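Local coordinates for DUF7790 domain-containing protein (Leptospira interrogans serogroup Icterohaemorrhagiae serovar copenhageni, PDB 6ULO) that is of unknown function but is probably membrane-anchored, with a domain of the NADP-binding Rossmann clan, at residues T308-K312 with N313-V317; L55-P58 with H59-L63. One frame throughout, in Å; residues are numbered along the deposited sequence.

Contact 1: residues T308-K312 with N313-V317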
ATOM      1  N   THR A 308      -8.335 -12.416  17.545  1.00 19.33           N
ATOM      2  CA  THR A 308      -7.737 -12.386  18.882  1.00 19.60           C
ATOM      3  C   THR A 308      -7.148 -10.994  19.056  1.00 17.82           C
ATOM      4  O   THR A 308      -6.278 -10.585  18.266  1.00 17.89           O
ATOM      5  CB  THR A 308      -6.617 -13.423  18.990  1.00 22.65           C
ATOM      6  OG1 THR A 308      -7.149 -14.735  18.773  1.00 24.37           O
ATOM      7  CG2 THR A 308      -5.967 -13.373  20.349  1.00 23.50           C
ATOM      8  N   VAL A 309      -7.638 -10.263  20.055  1.00 16.98           N
ATOM      9  CA  VAL A 309      -7.490  -8.811  20.158  1.00 16.32           C
ATOM     10  C   VAL A 309      -6.473  -8.448  21.240  1.00 16.17           C
ATOM     11  O   VAL A 309      -6.564  -8.918  22.388  1.00 16.80           O
ATOM     12  CB  VAL A 309      -8.838  -8.116  20.427  1.00 16.68           C
ATOM     13  CG1 VAL A 309      -8.682  -6.609  20.334  1.00 16.58           C
ATOM     14  CG2 VAL A 309      -9.925  -8.620  19.481  1.00 17.66           C
ATOM     15  N   ASP A 310      -5.514  -7.600  20.883  1.00 15.63           N
ATOM     16  CA  ASP A 310      -4.691  -6.855  21.833  1.00 15.85           C
ATOM     17  C   ASP A 310      -5.412  -5.526  22.035  1.00 15.08           C
ATOM     18  O   ASP A 310      -5.327  -4.614  21.205  1.00 15.31           O
ATOM     19  CB  ASP A 310      -3.274  -6.720  21.284  1.00 15.98           C
ATOM     20  CG  ASP A 310      -2.412  -5.707  22.051  1.00 16.88           C
ATOM     21  OD1 ASP A 310      -2.918  -4.985  22.947  1.00 15.67           O
ATOM     22  OD2 ASP A 310      -1.195  -5.654  21.739  1.00 17.69           O
ATOM     23  N   LYS A 311      -6.158  -5.442  23.142  1.00 15.96           N
ATOM     24  CA  LYS A 311      -6.964  -4.263  23.444  1.00 16.37           C
ATOM     25  C   LYS A 311      -6.130  -3.105  23.972  1.00 16.87           C
ATOM     26  O   LYS A 311      -6.591  -1.960  23.939  1.00 19.37           O
ATOM     27  CB  LYS A 311      -8.081  -4.610  24.443  1.00 18.76           C
ATOM     28  CG  LYS A 311      -9.125  -5.539  23.817  1.00 20.32           C
ATOM     29  CD  LYS A 311     -10.328  -5.794  24.700  1.00 22.77           C
ATOM     30  CE  LYS A 311     -11.197  -4.570  24.742  1.00 24.42           C
ATOM     31  NZ  LYS A 311     -12.419  -4.839  25.566  1.00 26.07           N
ATOM     32  N   LYS A 312      -4.913  -3.376  24.441  1.00 16.51           N
ATOM     33  CA  LYS A 312      -4.046  -2.308  24.939  1.00 16.71           C
ATOM     34  C   LYS A 312      -3.464  -1.500  23.787  1.00 15.90           C
ATOM     35  O   LYS A 312      -3.544  -0.268  23.767  1.00 17.25           O
ATOM     36  CB  LYS A 312      -2.918  -2.882  25.813  1.00 19.02           C
ATOM     37  CG  LYS A 312      -1.940  -1.810  26.360  1.00 21.84           C
ATOM     38  CD  LYS A 312      -2.698  -0.828  27.240  1.00 24.21           C
ATOM     39  CE  LYS A 312      -1.829   0.238  27.914  1.00 27.46           C
ATOM     40  NZ  LYS A 312      -2.719   1.310  28.479  1.00 29.18           N
ATOM     41  N   ASN A 313      -2.884  -2.179  22.812  1.00 14.31           N
ATOM     42  CA  ASN A 313      -2.245  -1.466  21.716  1.00 13.74           C
ATOM     43  C   ASN A 313      -3.167  -1.292  20.522  1.00 13.17           C
ATOM     44  O   ASN A 313      -2.845  -0.502  19.614  1.00 13.39           O
ATOM     45  CB  ASN A 313      -0.956  -2.194  21.324  1.00 14.59           C
ATOM     46  CG  ASN A 313       0.002  -2.249  22.456  1.00 15.86           C
ATOM     47  OD1 ASN A 313       0.501  -1.215  22.884  1.00 17.11           O
ATOM     48  ND2 ASN A 313       0.219  -3.437  23.001  1.00 15.68           N
ATOM     49  N   GLY A 314      -4.295  -1.997  20.485  1.00 13.36           N
ATOM     50  CA  GLY A 314      -5.215  -1.805  19.385  1.00 13.70           C
ATOM     51  C   GLY A 314      -4.857  -2.546  18.112  1.00 13.33           C
ATOM     52  O   GLY A 314      -4.883  -1.955  17.030  1.00 13.35           O
ATOM     53  N   ILE A 315      -4.502  -3.822  18.217  1.00 13.17           N
ATOM     54  CA  ILE A 315      -4.210  -4.646  17.058  1.00 13.10           C
ATOM     55  C   ILE A 315      -4.779  -6.048  17.277  1.00 13.45           C
ATOM     56  O   ILE A 315      -4.719  -6.593  18.384  1.00 13.92           O
ATOM     57  CB  ILE A 315      -2.700  -4.618  16.720  1.00 13.12           C
ATOM     58  CG1 ILE A 315      -2.405  -5.478  15.483  1.00 13.58           C
ATOM     59  CG2 ILE A 315      -1.859  -5.042  17.938  1.00 14.56           C
ATOM     60  CD1 ILE A 315      -1.009  -5.236  14.872  1.00 14.71           C
ATOM     61  N   THR A 316      -5.321  -6.622  16.203  1.00 13.14           N
ATOM     62  CA  THR A 316      -5.953  -7.938  16.189  1.00 13.06           C
ATOM     63  C   THR A 316      -5.259  -8.825  15.160  1.00 13.69           C
ATOM     64  O   THR A 316      -4.823  -8.347  14.103  1.00 13.82           O
ATOM     65  CB  THR A 316      -7.442  -7.755  15.832  1.00 14.45           C
ATOM     66  OG1 THR A 316      -8.130  -7.181  16.948  1.00 15.41           O
ATOM     67  CG2 THR A 316      -8.131  -9.036  15.468  1.00 15.29           C
ATOM     68  N   VAL A 317      -5.134 -10.111  15.491  1.00 14.41           N
ATOM     69  CA  VAL A 317      -4.791 -11.151  14.524  1.00 15.80           C
ATOM     70  C   VAL A 317      -6.047 -11.967  14.300  1.00 16.05           C
ATOM     71  O   VAL A 317      -6.601 -12.519  15.254  1.00 16.87           O
ATOM     72  CB  VAL A 317      -3.671 -12.061  15.049  1.00 17.09           C
ATOM     73  CG1 VAL A 317      -3.369 -13.175  14.058  1.00 17.67           C
ATOM     74  CG2 VAL A 317      -2.431 -11.251  15.438  1.00 17.89           C
TER

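Contact 2: residues L55-P58 with H59-L63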
ATOM      1  N   LEU A  55       2.934  -0.780  14.782  1.00 11.96           N
ATOM      2  CA  LEU A  55       2.422  -1.997  15.413  1.00 12.28           C
ATOM      3  C   LEU A  55       2.495  -3.191  14.474  1.00 12.11           C
ATOM      4  O   LEU A  55       2.444  -4.334  14.928  1.00 13.26           O
ATOM      5  CB  LEU A  55       0.977  -1.796  15.850  1.00 12.23           C
ATOM      6  CG  LEU A  55       0.799  -0.735  16.944  1.00 13.39           C
ATOM      7  CD1 LEU A  55      -0.706  -0.490  17.142  1.00 15.40           C
ATOM      8  CD2 LEU A  55       1.456  -1.177  18.256  1.00 14.36           C
ATOM      9  N   LEU A  56       2.602  -2.954  13.169  1.00 11.41           N
ATOM     10  CA  LEU A  56       2.668  -4.044  12.201  1.00 12.46           C
ATOM     11  C   LEU A  56       4.040  -4.684  12.129  1.00 11.55           C
ATOM     12  O   LEU A  56       4.148  -5.797  11.598  1.00 12.71           O
ATOM     13  CB  LEU A  56       2.329  -3.505  10.814  1.00 13.01           C
ATOM     14  CG  LEU A  56       0.926  -2.920  10.658  1.00 12.89           C
ATOM     15  CD1 LEU A  56       0.796  -2.269   9.306  1.00 13.16           C
ATOM     16  CD2 LEU A  56      -0.156  -3.987  10.894  1.00 13.60           C
ATOM     17  N   ILE A  57       5.100  -3.988  12.584  1.00 11.79           N
ATOM     18  CA  ILE A  57       6.464  -4.469  12.353  1.00 12.45           C
ATOM     19  C   ILE A  57       6.662  -5.943  12.681  1.00 13.76           C
ATOM     20  O   ILE A  57       7.171  -6.672  11.829  1.00 13.61           O
ATOM     21  CB  ILE A  57       7.489  -3.553  13.025  1.00 13.59           C
ATOM     22  CG1 ILE A  57       7.469  -2.160  12.384  1.00 13.29           C
ATOM     23  CG2 ILE A  57       8.899  -4.200  12.938  1.00 14.89           C
ATOM     24  CD1 ILE A  57       8.264  -1.134  13.189  1.00 14.45           C
ATOM     25  N   PRO A  58       6.310  -6.436  13.861  1.00 14.31           N
ATOM     26  CA  PRO A  58       6.613  -7.847  14.164  1.00 15.60           C
ATOM     27  C   PRO A  58       5.844  -8.818  13.296  1.00 15.59           C
ATOM     28  O   PRO A  58       6.292  -9.957  13.138  1.00 17.59           O
ATOM     29  CB  PRO A  58       6.233  -8.007  15.643  1.00 16.56           C
ATOM     30  CG  PRO A  58       5.542  -6.742  16.052  1.00 17.46           C
ATOM     31  CD  PRO A  58       5.824  -5.679  15.034  1.00 13.91           C
ATOM     32  N   HIS A  59       4.706  -8.397  12.743  1.00 13.74           N
ATOM     33  CA  HIS A  59       3.914  -9.244  11.852  1.00 13.97           C
ATOM     34  C   HIS A  59       4.437  -9.266  10.428  1.00 14.12           C
ATOM     35  O   HIS A  59       4.448 -10.330   9.792  1.00 14.81           O
ATOM     36  CB  HIS A  59       2.471  -8.761  11.871  1.00 13.50           C
ATOM     37  CG  HIS A  59       1.857  -8.851  13.223  1.00 14.11           C
ATOM     38  ND1 HIS A  59       1.440 -10.049  13.757  1.00 16.29           N
ATOM     39  CD2 HIS A  59       1.638  -7.909  14.172  1.00 15.77           C
ATOM     40  CE1 HIS A  59       0.984  -9.838  14.975  1.00 15.59           C
ATOM     41  NE2 HIS A  59       1.091  -8.551  15.249  1.00 15.97           N
ATOM     42  N   VAL A  60       4.824  -8.112   9.885  1.00 13.56           N
ATOM     43  CA  VAL A  60       5.195  -8.050   8.478  1.00 13.35           C
ATOM     44  C   VAL A  60       6.686  -8.177   8.208  1.00 13.48           C
ATOM     45  O   VAL A  60       7.064  -8.390   7.051  1.00 14.47           O
ATOM     46  CB  VAL A  60       4.641  -6.775   7.810  1.00 12.77           C
ATOM     47  CG1 VAL A  60       3.139  -6.699   7.941  1.00 13.94           C
ATOM     48  CG2 VAL A  60       5.316  -5.527   8.378  1.00 13.35           C
ATOM     49  N   GLN A  61       7.546  -8.014   9.209  1.00 14.54           N
ATOM     50  CA  GLN A  61       8.972  -7.954   8.921  0.59 16.45           C
ATOM     51  C   GLN A  61       9.435  -9.216   8.197  1.00 16.06           C
ATOM     52  O   GLN A  61       9.097 -10.347   8.576  1.00 16.60           O
ATOM     53  CB  GLN A  61       9.787  -7.725  10.191  0.59 19.19           C
ATOM     54  CG  GLN A  61       9.640  -8.792  11.250  0.59 22.17           C
ATOM     55  CD  GLN A  61      10.373  -8.409  12.508  0.59 25.97           C
ATOM     56  OE1 GLN A  61      11.140  -7.446  12.507  0.59 28.04           O
ATOM     57  NE2 GLN A  61      10.136  -9.141  13.597  0.59 27.75           N
ATOM     58  N   ASN A  62      10.171  -9.009   7.098  1.00 14.79           N
ATOM     59  CA  ASN A  62      10.800 -10.089   6.340  1.00 15.63           C
ATOM     60  C   ASN A  62       9.826 -11.055   5.681  1.00 15.44           C
ATOM     61  O   ASN A  62      10.252 -12.107   5.222  1.00 17.19           O
ATOM     62  CB  ASN A  62      11.816 -10.852   7.186  1.00 18.77           C
ATOM     63  CG  ASN A  62      12.894  -9.954   7.689  1.00 22.40           C
ATOM     64  OD1 ASN A  62      13.392  -9.107   6.956  1.00 23.76           O
ATOM     65  ND2 ASN A  62      13.255 -10.113   8.956  1.00 25.21           N
ATOM     66  N   LEU A  63       8.533 -10.730   5.553  1.00 14.60           N
ATOM     67  CA  LEU A  63       7.630 -11.646   4.840  1.00 14.93           C
ATOM     68  C   LEU A  63       8.001 -11.827   3.372  1.00 14.98           C
ATOM     69  O   LEU A  63       7.716 -12.885   2.796  1.00 16.34           O
ATOM     70  CB  LEU A  63       6.187 -11.161   4.944  1.00 15.81           C
ATOM     71  CG  LEU A  63       5.516 -11.378   6.278  1.00 17.22           C
ATOM     72  CD1 LEU A  63       4.103 -10.845   6.189  1.00 17.48           C
ATOM     73  CD2 LEU A  63       5.515 -12.836   6.670  1.00 19.25           C
TER
HETATM   74  O   HOH W   1       7.504 -11.587  10.481  1.00 33.61           O

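Contact 1: residues T308-K312 with N313-V317
A beta hairpin brings D310 against N313 and I315 at its turn, joining strand 307-310, the outermost at this end of the sheet, to strand 315-318. T308 and V317 form an antiparallel hydrogen-bonded pair, with T308 N to V317 O at 2.9 Å and V317 N to T308 O returning the bond. Between this pair and the hydrogen-bonded pair D310-I315, where D310 N bonds to I315 O, V309 faces T316 as a non-hydrogen-bonded pair. Here both V309 methyls meet the T316 hydroxyl, CG2 lying 3.4 Å from OG1, and that hydroxyl is hydrogen-bonded to H277 on the neighbouring strand.

At the turn the hairpin closes through a G1 beta bulge: two residues, G314 and I315, stand opposite the single residue D310, and D310 O accepts from both backbone nitrogens, G314 N at 2.9 Å and I315 N at 3.2 Å. G314 has positive phi (81°), where a side chain would jam against the preceding carbonyl, which accounts for glycine here. The D310 carboxylate meets N313 because chi1 of 168° sets CG opposite the backbone N, and it takes two nearly straight bonds. D310 OD1 receives N313 N at 2.8 Å from well above the carboxylate plane, while D310 OD2 offers its syn lone pair to N313 ND2 at 2.9 Å, in the amide plane. Carboxylate and amide are steeply turned, 79° between planes, and the paired bonds restrain both groups. On the same face as D310, the I315 CG2 methyl lies 3.9 Å from D310 OD2, and the rest of the I315 side chain leads away to Y278 and H59.

Contact 2: residues L55-P58 with H59-L63
L56 O gathers the first turn of the short helix 57-60, accepting V60 N at 3.0 Å almost head-on and H59 N in a weak, bent bond. The V60 side chain folds back over the same carbonyl: chi1 of -58° places CG1 anti to the carbonyl carbon and leaves CG2 between the backbone N and that carbon, 3.4 Å from L56 O. The same methyl touches L56 CB at 4.4 Å, the apolar contact within this turn. Beyond it, L56 and V60 both pack on V252 of strand 249-255 and on I78 of helix 74-82, burying this side of the turn.

H59 lies along another flank. Its CB rests 3.4 Å from L56 O, and its ring presents an edge to the preceding turn, CD2 lying 3.7 Å from L55 O with that oxygen in the ring plane. The H59 side chain also packs on L250 and V280 of the central sheet.

On the exposed side, Q61 N bonds to I57 O, and the Q61 side chain reaches back over that carbonyl. One of two Q61 conformers is described: chi1 of 60° sets CG between N and the carbonyl carbon, bringing it to 3.3 Å from I57 O, and the extended remainder runs back alongside I57 and P58. The I57 and Q61 side chains cross at about a right angle, Q61 OE1 lying 4.0 Å from I57 CG2, while NE2 passes beside P58 CA. A water 2.8 Å from Q61 O, in weaker contact with P58 O, lies across this end of the helix.

Q61 leaves helical geometry, and a type II beta turn from V60 to L63, closed by L63 N to V60 O, ends this single-turn helix that leads into strand 66-69 of the parallel part of the sheet.

Overall arrangement
From the N terminus, contact 2 (55-63) comes first, winding the short helix 57-60 and the turn that precedes strand 66-69. The chain then builds the other six strands of the mixed sheet and most of the helices before contact 1 (308-317) closes the hairpin of strands 307-310 and 315-318 at one edge. The two are in series and neither nests in nor crosses the other. They nevertheless touch, with centres about 15 Å apart: I315 CD1 packs against H59 CD2 at 3.8 Å, and V317 meets the same ring. This packing sets the edge hairpin against helix 57-60, which covers neighbouring strands 249-255 and 277-282.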